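Thermostable carboxypeptidase 1 (Pyrococcus furiosus, PDB 1KA2) removes amino acids one after another from the C-terminus of peptides as a cobalt-dependent metallocarboxypeptidase of broad specificity and forms a homodimer. Local coordinates at residues Q6-T9 with I10-I13; Q280-R283 with F284-T287; L90-S93 with I94-R98. All coordinates share one frame; numbering follows the deposited sequence.

Contact 1: residues Q6-T9 with I10-I13; sequences QNET and IKQI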
ATOM      1  N   GLN A   6      20.108 -26.261  -0.258  1.00 50.83           N
ATOM      2  CA  GLN A   6      21.212 -26.822   0.518  1.00 52.94           C
ATOM      3  C   GLN A   6      22.564 -26.157   0.276  1.00 51.34           C
ATOM      4  O   GLN A   6      23.265 -25.805   1.219  1.00 51.79           O
ATOM      5  CB  GLN A   6      21.332 -28.323   0.217  1.00 54.26           C
ATOM      6  CG  GLN A   6      21.194 -28.664  -1.268  1.00 57.31           C
ATOM      7  CD  GLN A   6      21.788 -30.016  -1.629  1.00 60.64           C
ATOM      8  OE1 GLN A   6      23.005 -30.209  -1.556  1.00 62.38           O
ATOM      9  NE2 GLN A   6      20.932 -30.961  -2.021  1.00 59.97           N
ATOM     10  N   ASN A   7      22.927 -25.995  -0.990  1.00 51.11           N
ATOM     11  CA  ASN A   7      24.205 -25.393  -1.336  1.00 50.25           C
ATOM     12  C   ASN A   7      24.471 -24.053  -0.658  1.00 50.22           C
ATOM     13  O   ASN A   7      23.615 -23.168  -0.627  1.00 50.50           O
ATOM     14  CB  ASN A   7      24.324 -25.211  -2.842  1.00 50.03           C
ATOM     15  CG  ASN A   7      25.649 -24.608  -3.234  1.00 52.17           C
ATOM     16  OD1 ASN A   7      26.689 -25.254  -3.122  1.00 55.08           O
ATOM     17  ND2 ASN A   7      25.628 -23.356  -3.676  1.00 50.95           N
ATOM     18  N   GLU A   8      25.684 -23.914  -0.136  1.00 49.27           N
ATOM     19  CA  GLU A   8      26.119 -22.711   0.557  1.00 48.00           C
ATOM     20  C   GLU A   8      26.151 -21.474  -0.341  1.00 47.46           C
ATOM     21  O   GLU A   8      25.752 -20.392   0.086  1.00 46.86           O
ATOM     22  CB  GLU A   8      27.502 -22.951   1.157  1.00 48.52           C
ATOM     23  CG  GLU A   8      28.071 -21.783   1.929  1.00 52.37           C
ATOM     24  CD  GLU A   8      27.126 -21.272   2.986  1.00 53.76           C
ATOM     25  OE1 GLU A   8      26.386 -22.091   3.573  1.00 56.41           O
ATOM     26  OE2 GLU A   8      27.133 -20.049   3.239  1.00 56.96           O
ATOM     27  N   THR A   9      26.632 -21.624  -1.573  1.00 45.95           N
ATOM     28  CA  THR A   9      26.692 -20.494  -2.497  1.00 44.88           C
ATOM     29  C   THR A   9      25.272 -20.044  -2.812  1.00 43.04           C
ATOM     30  O   THR A   9      25.001 -18.852  -2.933  1.00 42.46           O
ATOM     31  CB  THR A   9      27.424 -20.862  -3.820  1.00 44.18           C
ATOM     32  OG1 THR A   9      28.828 -20.989  -3.564  1.00 45.02           O
ATOM     33  CG2 THR A   9      27.206 -19.792  -4.877  1.00 40.33           C
ATOM     34  N   ILE A  10      24.372 -21.015  -2.934  1.00 43.43           N
ATOM     35  CA  ILE A  10      22.967 -20.746  -3.216  1.00 42.01           C
ATOM     36  C   ILE A  10      22.329 -19.986  -2.039  1.00 41.80           C
ATOM     37  O   ILE A  10      21.557 -19.057  -2.248  1.00 41.24           O
ATOM     38  CB  ILE A  10      22.201 -22.065  -3.465  1.00 41.27           C
ATOM     39  CG1 ILE A  10      22.766 -22.781  -4.699  1.00 41.97           C
ATOM     40  CG2 ILE A  10      20.719 -21.786  -3.650  1.00 43.37           C
ATOM     41  CD1 ILE A  10      22.480 -22.109  -6.024  1.00 37.59           C
ATOM     42  N   LYS A  11      22.662 -20.367  -0.807  1.00 40.82           N
ATOM     43  CA  LYS A  11      22.104 -19.689   0.363  1.00 41.99           C
ATOM     44  C   LYS A  11      22.586 -18.250   0.469  1.00 42.80           C
ATOM     45  O   LYS A  11      21.821 -17.368   0.851  1.00 43.32           O
ATOM     46  CB  LYS A  11      22.487 -20.396   1.665  1.00 41.90           C
ATOM     47  CG  LYS A  11      21.909 -21.779   1.899  1.00 43.82           C
ATOM     48  CD  LYS A  11      22.395 -22.266   3.269  1.00 45.87           C
ATOM     49  CE  LYS A  11      22.250 -23.759   3.453  1.00 47.74           C
ATOM     50  NZ  LYS A  11      22.885 -24.192   4.733  1.00 47.79           N
ATOM     51  N   GLN A  12      23.862 -18.014   0.164  1.00 43.11           N
ATOM     52  CA  GLN A  12      24.409 -16.664   0.241  1.00 43.55           C
ATOM     53  C   GLN A  12      23.651 -15.790  -0.745  1.00 43.01           C
ATOM     54  O   GLN A  12      23.387 -14.625  -0.486  1.00 43.58           O
ATOM     55  CB  GLN A  12      25.896 -16.639  -0.125  1.00 46.11           C
ATOM     56  CG  GLN A  12      26.786 -17.620   0.627  1.00 49.30           C
ATOM     57  CD  GLN A  12      28.262 -17.369   0.359  1.00 50.15           C
ATOM     58  OE1 GLN A  12      28.858 -16.453   0.932  1.00 52.23           O
ATOM     59  NE2 GLN A  12      28.852 -18.164  -0.529  1.00 48.59           N
ATOM     60  N   ILE A  13      23.308 -16.372  -1.885  1.00 42.11           N
ATOM     61  CA  ILE A  13      22.578 -15.657  -2.913  1.00 40.65           C
ATOM     62  C   ILE A  13      21.176 -15.313  -2.434  1.00 39.46           C
ATOM     63  O   ILE A  13      20.756 -14.155  -2.515  1.00 41.14           O
ATOM     64  CB  ILE A  13      22.492 -16.497  -4.208  1.00 39.98           C
ATOM     65  CG1 ILE A  13      23.873 -16.564  -4.866  1.00 39.77           C
ATOM     66  CG2 ILE A  13      21.454 -15.904  -5.155  1.00 40.69           C
ATOM     67  CD1 ILE A  13      23.933 -17.472  -6.087  1.00 37.30           C
TER
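The carbonyl oxygen of Asn-7 accepts the backbone N-H of Lys-11, with 3.0 Å between Asn-7 O and Lys-11 N, and this bond closes the first turn of helix 8-36. Two more of the same i to i+4 kind follow: Gln-12 N reaches Glu-8 O at 3.0 Å and Ile-13 N reaches Thr-9 O at 3.2 Å. Asn-7 sits at the N-cap, just ahead of the helix. Its CB lies 3.4 Å from CG1 of Ile-10, and the two side chains cross at about a right angle. On the outer face, Lys-11, extended beyond CG, runs back toward the start of the helix, and its CE comes to 3.2 Å from the carbonyl O of Gln-6. Glu-8 is bent at chi2 (53°), which swings its carboxylate over the following turn. Glu-8 OE2 then stands 3.6 Å from CG of Gln-12, while Glu-8 OE1 stays 4.2 Å from NZ of Lys-11, so the opposite charges are near each other without direct contact. A negative side chain in the first turn would also suit the positive end of the helix dipole. Thr-9 and Ile-13 meet on another side, CG2 against CD1 at 4.2 Å, a light methyl contact. Just ahead of the helix, Glu-83 OE2 takes hydrogen bonds from the backbone N of both Gln-6 and Asn-7, tying the incoming chain to helix 81-99. Ile-10 packs on Ile-86 and Val-87 of that helix, whereas Thr-9 leans on Lys-72 and Ala-73 of helix 64-74, and Gln-12 and Ile-13 on its Leu-69.

Contact 2: residues Q280-R283 with F284-T287; sequences QDER and FMFT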
ATOM      1  N   GLN A 280       1.441 -21.269  -5.396  1.00 35.31           N
ATOM      2  CA  GLN A 280       2.876 -21.352  -5.556  1.00 35.21           C
ATOM      3  C   GLN A 280       3.409 -22.218  -4.415  1.00 35.04           C
ATOM      4  O   GLN A 280       2.717 -22.439  -3.428  1.00 34.37           O
ATOM      5  CB  GLN A 280       3.465 -19.945  -5.503  1.00 36.26           C
ATOM      6  CG  GLN A 280       4.711 -19.773  -6.322  1.00 38.99           C
ATOM      7  CD  GLN A 280       4.492 -20.013  -7.807  1.00 38.02           C
ATOM      8  OE1 GLN A 280       5.443 -20.216  -8.540  1.00 39.06           O
ATOM      9  NE2 GLN A 280       3.242 -19.976  -8.254  1.00 37.56           N
ATOM     10  N   ASP A 281       4.629 -22.719  -4.554  1.00 34.59           N
ATOM     11  CA  ASP A 281       5.231 -23.574  -3.534  1.00 34.06           C
ATOM     12  C   ASP A 281       5.894 -22.713  -2.458  1.00 35.27           C
ATOM     13  O   ASP A 281       6.882 -22.035  -2.734  1.00 35.78           O
ATOM     14  CB  ASP A 281       6.272 -24.481  -4.193  1.00 34.67           C
ATOM     15  CG  ASP A 281       6.700 -25.629  -3.306  1.00 35.19           C
ATOM     16  OD1 ASP A 281       6.963 -25.390  -2.112  1.00 36.62           O
ATOM     17  OD2 ASP A 281       6.790 -26.772  -3.813  1.00 35.74           O
ATOM     18  N   GLU A 282       5.373 -22.752  -1.232  1.00 35.42           N
ATOM     19  CA  GLU A 282       5.929 -21.933  -0.151  1.00 37.35           C
ATOM     20  C   GLU A 282       7.379 -22.216   0.244  1.00 37.45           C
ATOM     21  O   GLU A 282       7.981 -21.445   0.989  1.00 37.08           O
ATOM     22  CB  GLU A 282       5.043 -22.009   1.094  1.00 37.96           C
ATOM     23  CG  GLU A 282       3.615 -21.531   0.862  1.00 40.16           C
ATOM     24  CD  GLU A 282       2.865 -21.296   2.159  1.00 41.36           C
ATOM     25  OE1 GLU A 282       3.181 -21.959   3.168  1.00 41.81           O
ATOM     26  OE2 GLU A 282       1.956 -20.447   2.170  1.00 41.15           O
ATOM     27  N   ARG A 283       7.953 -23.312  -0.232  1.00 36.30           N
ATOM     28  CA  ARG A 283       9.345 -23.574   0.095  1.00 38.11           C
ATOM     29  C   ARG A 283      10.226 -22.629  -0.733  1.00 38.02           C
ATOM     30  O   ARG A 283      11.423 -22.526  -0.490  1.00 38.60           O
ATOM     31  CB  ARG A 283       9.706 -25.027  -0.213  1.00 40.46           C
ATOM     32  CG  ARG A 283       8.898 -26.037   0.582  1.00 41.76           C
ATOM     33  CD  ARG A 283       9.160 -27.451   0.099  1.00 44.20           C
ATOM     34  NE  ARG A 283       8.729 -27.627  -1.281  1.00 45.03           N
ATOM     35  CZ  ARG A 283       9.038 -28.677  -2.029  1.00 43.98           C
ATOM     36  NH1 ARG A 283       9.781 -29.651  -1.527  1.00 46.20           N
ATOM     37  NH2 ARG A 283       8.615 -28.747  -3.280  1.00 42.13           N
ATOM     38  N   PHE A 284       9.617 -21.946  -1.708  1.00 38.62           N
ATOM     39  CA  PHE A 284      10.320 -21.006  -2.593  1.00 37.86           C
ATOM     40  C   PHE A 284      10.101 -19.534  -2.187  1.00 39.57           C
ATOM     41  O   PHE A 284      10.573 -18.608  -2.864  1.00 39.71           O
ATOM     42  CB  PHE A 284       9.854 -21.187  -4.054  1.00 36.16           C
ATOM     43  CG  PHE A 284       9.952 -22.609  -4.574  1.00 36.63           C
ATOM     44  CD1 PHE A 284      10.735 -23.565  -3.923  1.00 33.93           C
ATOM     45  CD2 PHE A 284       9.266 -22.985  -5.729  1.00 35.53           C
ATOM     46  CE1 PHE A 284      10.829 -24.867  -4.414  1.00 36.09           C
ATOM     47  CE2 PHE A 284       9.356 -24.292  -6.232  1.00 36.31           C
ATOM     48  CZ  PHE A 284      10.135 -25.233  -5.575  1.00 35.59           C
ATOM     49  N   MET A 285       9.384 -19.321  -1.085  1.00 36.78           N
ATOM     50  CA  MET A 285       9.087 -17.975  -0.600  1.00 36.26           C
ATOM     51  C   MET A 285      10.359 -17.128  -0.478  1.00 35.89           C
ATOM     52  O   MET A 285      11.370 -17.584   0.062  1.00 34.23           O
ATOM     53  CB  MET A 285       8.377 -18.080   0.757  1.00 36.04           C
ATOM     54  CG  MET A 285       7.544 -16.879   1.145  1.00 36.80           C
ATOM     55  SD  MET A 285       6.777 -17.087   2.771  1.00 39.29           S
ATOM     56  CE  MET A 285       5.330 -18.057   2.347  1.00 36.04           C
ATOM     57  N   PHE A 286      10.305 -15.893  -0.982  1.00 35.82           N
ATOM     58  CA  PHE A 286      11.456 -14.973  -0.948  1.00 34.63           C
ATOM     59  C   PHE A 286      12.551 -15.268  -1.989  1.00 32.90           C
ATOM     60  O   PHE A 286      13.578 -14.585  -2.017  1.00 33.96           O
ATOM     61  CB  PHE A 286      12.103 -14.976   0.438  1.00 33.64           C
ATOM     62  CG  PHE A 286      11.127 -14.840   1.547  1.00 34.46           C
ATOM     63  CD1 PHE A 286      10.957 -15.869   2.464  1.00 34.43           C
ATOM     64  CD2 PHE A 286      10.344 -13.695   1.660  1.00 34.90           C
ATOM     65  CE1 PHE A 286      10.010 -15.759   3.489  1.00 35.95           C
ATOM     66  CE2 PHE A 286       9.402 -13.575   2.672  1.00 36.88           C
ATOM     67  CZ  PHE A 286       9.234 -14.611   3.591  1.00 36.69           C
ATOM     68  N   THR A 287      12.331 -16.270  -2.837  1.00 31.68           N
ATOM     69  CA  THR A 287      13.318 -16.645  -3.850  1.00 31.46           C
ATOM     70  C   THR A 287      12.830 -16.365  -5.266  1.00 31.51           C
ATOM     71  O   THR A 287      11.631 -16.307  -5.521  1.00 30.61           O
ATOM     72  CB  THR A 287      13.638 -18.140  -3.793  1.00 29.69           C
ATOM     73  OG1 THR A 287      12.571 -18.870  -4.404  1.00 28.20           O
ATOM     74  CG2 THR A 287      13.801 -18.593  -2.358  1.00 31.39           C
TER
HETATM   75  O   HOH W   1      11.862 -20.183   1.273  1.00 44.97           O
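Asp-281 does two jobs at once beside Phe-284: its carboxylate grips Arg-283, two residues on, while its CB sits over one face of the Phe-284 ring. The CH-pi contact puts Asp-281 CB 3.9 Å from the ring centroid, displaced toward the rim, and carboxylate and ring are stacked with planes only 21° apart. Arg-283 binds side-on: NE meets OD1 of Asp-281 at 3.0 Å, and NH2 meets OD2 of Asp-281 at 2.7 Å, both on syn sides. The bend at chi3 (-63°) brings the guanidinium back to the acid. On its anti side OD1 also takes the backbone N-H of Arg-283, forming an Asx turn, so three bonds fix the carboxylate's rotation. The backbone coils tightly too, as Phe-284 N donates to Asp-281 O at 2.9 Å, from above the carbonyl plane. A type II turn from Phe-284 to Thr-287 follows, in which Phe-284 O accepts a hydrogen bond from Thr-287 N. One water bridges Arg-283 O and Met-285 O. The Met-285 side chain lies alongside that of Glu-282, its CE methyl against the acid, whose carboxylate forms salt bridges with Arg-230 and Arg-247. This loop joins helix 261-278 to helix 295-309; Phe-286 meets Arg-18 and Trp-21 of helix 8-36, Phe-284 meets Tyr-82 of helix 81-99, and Met-285 and Phe-286 pack on Glu-45 and Val-48 of the second subunit's helix 43-61.

Contact 3: residues L90-S93 with I94-R98; sequences LDRS and IRIAR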
ATOM      1  N   LEU A  90      18.162 -15.938 -12.200  1.00 36.36           N
ATOM      2  CA  LEU A  90      18.993 -14.791 -11.877  1.00 37.36           C
ATOM      3  C   LEU A  90      20.001 -14.476 -12.974  1.00 37.91           C
ATOM      4  O   LEU A  90      20.338 -13.312 -13.191  1.00 38.25           O
ATOM      5  CB  LEU A  90      19.705 -15.001 -10.529  1.00 35.87           C
ATOM      6  CG  LEU A  90      18.776 -14.941  -9.302  1.00 34.97           C
ATOM      7  CD1 LEU A  90      19.576 -15.213  -8.042  1.00 33.13           C
ATOM      8  CD2 LEU A  90      18.113 -13.569  -9.214  1.00 28.14           C
ATOM      9  N   ASP A  91      20.475 -15.497 -13.683  1.00 40.22           N
ATOM     10  CA  ASP A  91      21.439 -15.242 -14.754  1.00 42.02           C
ATOM     11  C   ASP A  91      20.749 -14.446 -15.862  1.00 41.74           C
ATOM     12  O   ASP A  91      21.318 -13.501 -16.403  1.00 43.22           O
ATOM     13  CB  ASP A  91      22.007 -16.551 -15.316  1.00 43.45           C
ATOM     14  CG  ASP A  91      23.087 -16.313 -16.362  1.00 44.94           C
ATOM     15  OD1 ASP A  91      22.927 -16.796 -17.502  1.00 44.27           O
ATOM     16  OD2 ASP A  91      24.091 -15.635 -16.042  1.00 43.89           O
ATOM     17  N   ARG A  92      19.512 -14.812 -16.176  1.00 41.89           N
ATOM     18  CA  ARG A  92      18.746 -14.109 -17.203  1.00 41.30           C
ATOM     19  C   ARG A  92      18.478 -12.652 -16.808  1.00 42.67           C
ATOM     20  O   ARG A  92      18.504 -11.755 -17.661  1.00 43.28           O
ATOM     21  CB  ARG A  92      17.425 -14.831 -17.447  1.00 41.09           C
ATOM     22  CG  ARG A  92      16.477 -14.136 -18.412  1.00 42.78           C
ATOM     23  CD  ARG A  92      15.152 -14.885 -18.511  1.00 42.14           C
ATOM     24  NE  ARG A  92      14.077 -14.033 -19.014  1.00 42.56           N
ATOM     25  CZ  ARG A  92      13.863 -13.745 -20.295  1.00 41.54           C
ATOM     26  NH1 ARG A  92      14.647 -14.246 -21.244  1.00 38.98           N
ATOM     27  NH2 ARG A  92      12.863 -12.936 -20.620  1.00 41.92           N
ATOM     28  N   SER A  93      18.230 -12.410 -15.522  1.00 40.44           N
ATOM     29  CA  SER A  93      17.959 -11.056 -15.050  1.00 38.45           C
ATOM     30  C   SER A  93      19.196 -10.181 -15.099  1.00 38.90           C
ATOM     31  O   SER A  93      19.149  -9.065 -15.612  1.00 40.68           O
ATOM     32  CB  SER A  93      17.430 -11.073 -13.618  1.00 38.26           C
ATOM     33  OG  SER A  93      16.173 -11.706 -13.540  1.00 38.46           O
ATOM     34  N   ILE A  94      20.298 -10.678 -14.543  1.00 38.89           N
ATOM     35  CA  ILE A  94      21.543  -9.925 -14.536  1.00 39.44           C
ATOM     36  C   ILE A  94      21.952  -9.648 -15.974  1.00 40.12           C
ATOM     37  O   ILE A  94      22.425  -8.561 -16.292  1.00 39.91           O
ATOM     38  CB  ILE A  94      22.661 -10.704 -13.827  1.00 39.83           C
ATOM     39  CG1 ILE A  94      22.359 -10.765 -12.327  1.00 39.20           C
ATOM     40  CG2 ILE A  94      24.025 -10.061 -14.110  1.00 38.52           C
ATOM     41  CD1 ILE A  94      23.350 -11.602 -11.529  1.00 39.87           C
ATOM     42  N   ARG A  95      21.748 -10.636 -16.835  1.00 41.25           N
ATOM     43  CA  ARG A  95      22.081 -10.504 -18.245  1.00 43.42           C
ATOM     44  C   ARG A  95      21.240  -9.388 -18.858  1.00 42.92           C
ATOM     45  O   ARG A  95      21.775  -8.412 -19.383  1.00 45.07           O
ATOM     46  CB  ARG A  95      21.809 -11.822 -18.986  1.00 45.76           C
ATOM     47  CG  ARG A  95      22.624 -11.978 -20.268  1.00 52.50           C
ATOM     48  CD  ARG A  95      22.218 -13.196 -21.094  1.00 54.46           C
ATOM     49  NE  ARG A  95      21.049 -12.932 -21.934  1.00 57.03           N
ATOM     50  CZ  ARG A  95      21.035 -12.071 -22.948  1.00 59.24           C
ATOM     51  NH1 ARG A  95      22.130 -11.383 -23.260  1.00 58.64           N
ATOM     52  NH2 ARG A  95      19.925 -11.897 -23.654  1.00 58.42           N
ATOM     53  N   ILE A  96      19.921  -9.522 -18.781  1.00 43.43           N
ATOM     54  CA  ILE A  96      19.034  -8.509 -19.338  1.00 41.01           C
ATOM     55  C   ILE A  96      19.323  -7.132 -18.770  1.00 41.35           C
ATOM     56  O   ILE A  96      19.373  -6.153 -19.505  1.00 42.49           O
ATOM     57  CB  ILE A  96      17.569  -8.827 -19.052  1.00 40.81           C
ATOM     58  CG1 ILE A  96      17.192 -10.164 -19.675  1.00 41.47           C
ATOM     59  CG2 ILE A  96      16.694  -7.716 -19.602  1.00 36.95           C
ATOM     60  CD1 ILE A  96      15.817 -10.640 -19.268  1.00 44.66           C
ATOM     61  N   ALA A  97      19.510  -7.058 -17.458  1.00 41.18           N
ATOM     62  CA  ALA A  97      19.780  -5.789 -16.800  1.00 41.02           C
ATOM     63  C   ALA A  97      21.056  -5.090 -17.272  1.00 42.11           C
ATOM     64  O   ALA A  97      21.091  -3.866 -17.369  1.00 41.86           O
ATOM     65  CB  ALA A  97      19.821  -5.986 -15.290  1.00 40.95           C
ATOM     66  N   ARG A  98      22.112  -5.843 -17.563  1.00 42.58           N
ATOM     67  CA  ARG A  98      23.340  -5.187 -18.006  1.00 44.76           C
ATOM     68  C   ARG A  98      23.502  -5.052 -19.520  1.00 44.07           C
ATOM     69  O   ARG A  98      24.554  -4.631 -19.995  1.00 42.26           O
ATOM     70  CB  ARG A  98      24.571  -5.887 -17.420  1.00 46.87           C
ATOM     71  CG  ARG A  98      24.698  -7.359 -17.743  1.00 51.24           C
ATOM     72  CD  ARG A  98      25.967  -7.925 -17.111  1.00 54.00           C
ATOM     73  NE  ARG A  98      25.995  -9.386 -17.127  1.00 57.64           N
ATOM     74  CZ  ARG A  98      27.021 -10.118 -16.697  1.00 59.42           C
ATOM     75  NH1 ARG A  98      28.107  -9.519 -16.221  1.00 59.25           N
ATOM     76  NH2 ARG A  98      26.957 -11.447 -16.728  1.00 60.42           N
TER
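Residues 90-98 are successive turns of helix 81-99, and three i to i+4 bonds join the two segments soundly. Ile-94 N donates almost straight to Leu-90 O at 3.0 Å (N-H...O 175°), Arg-95 N reaches Asp-91 O at 2.9 Å, and Ala-97 N reaches Ser-93 O at 2.8 Å. Arg-92 and Ile-96, one turn apart, carry the side-chain contact. Arg-92 leaves the helix with CG trans to its own N (chi1 175°) and runs extended as far as NE, crossing Ile-96 at a slant. The CD1 methyl of Ile-96 is modelled 3.7 Å from CG of Arg-92 and over the centre of one guanidinium face, 3.8 Å from CZ of Arg-92, though the fine placement of this side chain is less certain. Methyl and cation thus meet by van der Waals packing, which leaves the N-H edges of the guanidinium for polar partners: NH1 forms a salt bridge with Asp-161. Round the helix, Ile-94 folds CG1 to 3.4 Å from the carbonyl O of Leu-90 and, like Leu-90, packs on Phe-66 of helix 64-74. Ser-93 and Ala-97 turn to Leu-61 of helix 43-61. Asp-91 bonds through OD1 to Lys-74, and its charge lies well apart from that of Arg-95. The chemistry is therefore divided by direction: Leu-90, Ile-94 and Ala-97 pack on neighbouring helices, while Asp-91 and Arg-92 form salt bridges with residues elsewhere in the chain.

Contacts 1 and 3 are both helical and partly buried, whereas contact 2 is a surface loop. Contacts 1 and 3 belong to different helices that pack together: Ile-13 CG2 of contact 1 touches Leu-90 CD1 of contact 3 at 3.5 Å, and both helices also lean on helix 64-74. Contact 2 touches neither, its nearest atoms being about 7 Å from each, though Phe-286 and Phe-284 reach other parts of the same two helices. Contact 1 starts a helix and contact 3 runs within one, so main-chain bonds dominate both; contact 2 relies on a salt bridge and turns, and it alone meets the second subunit. All three lie away from the metal site.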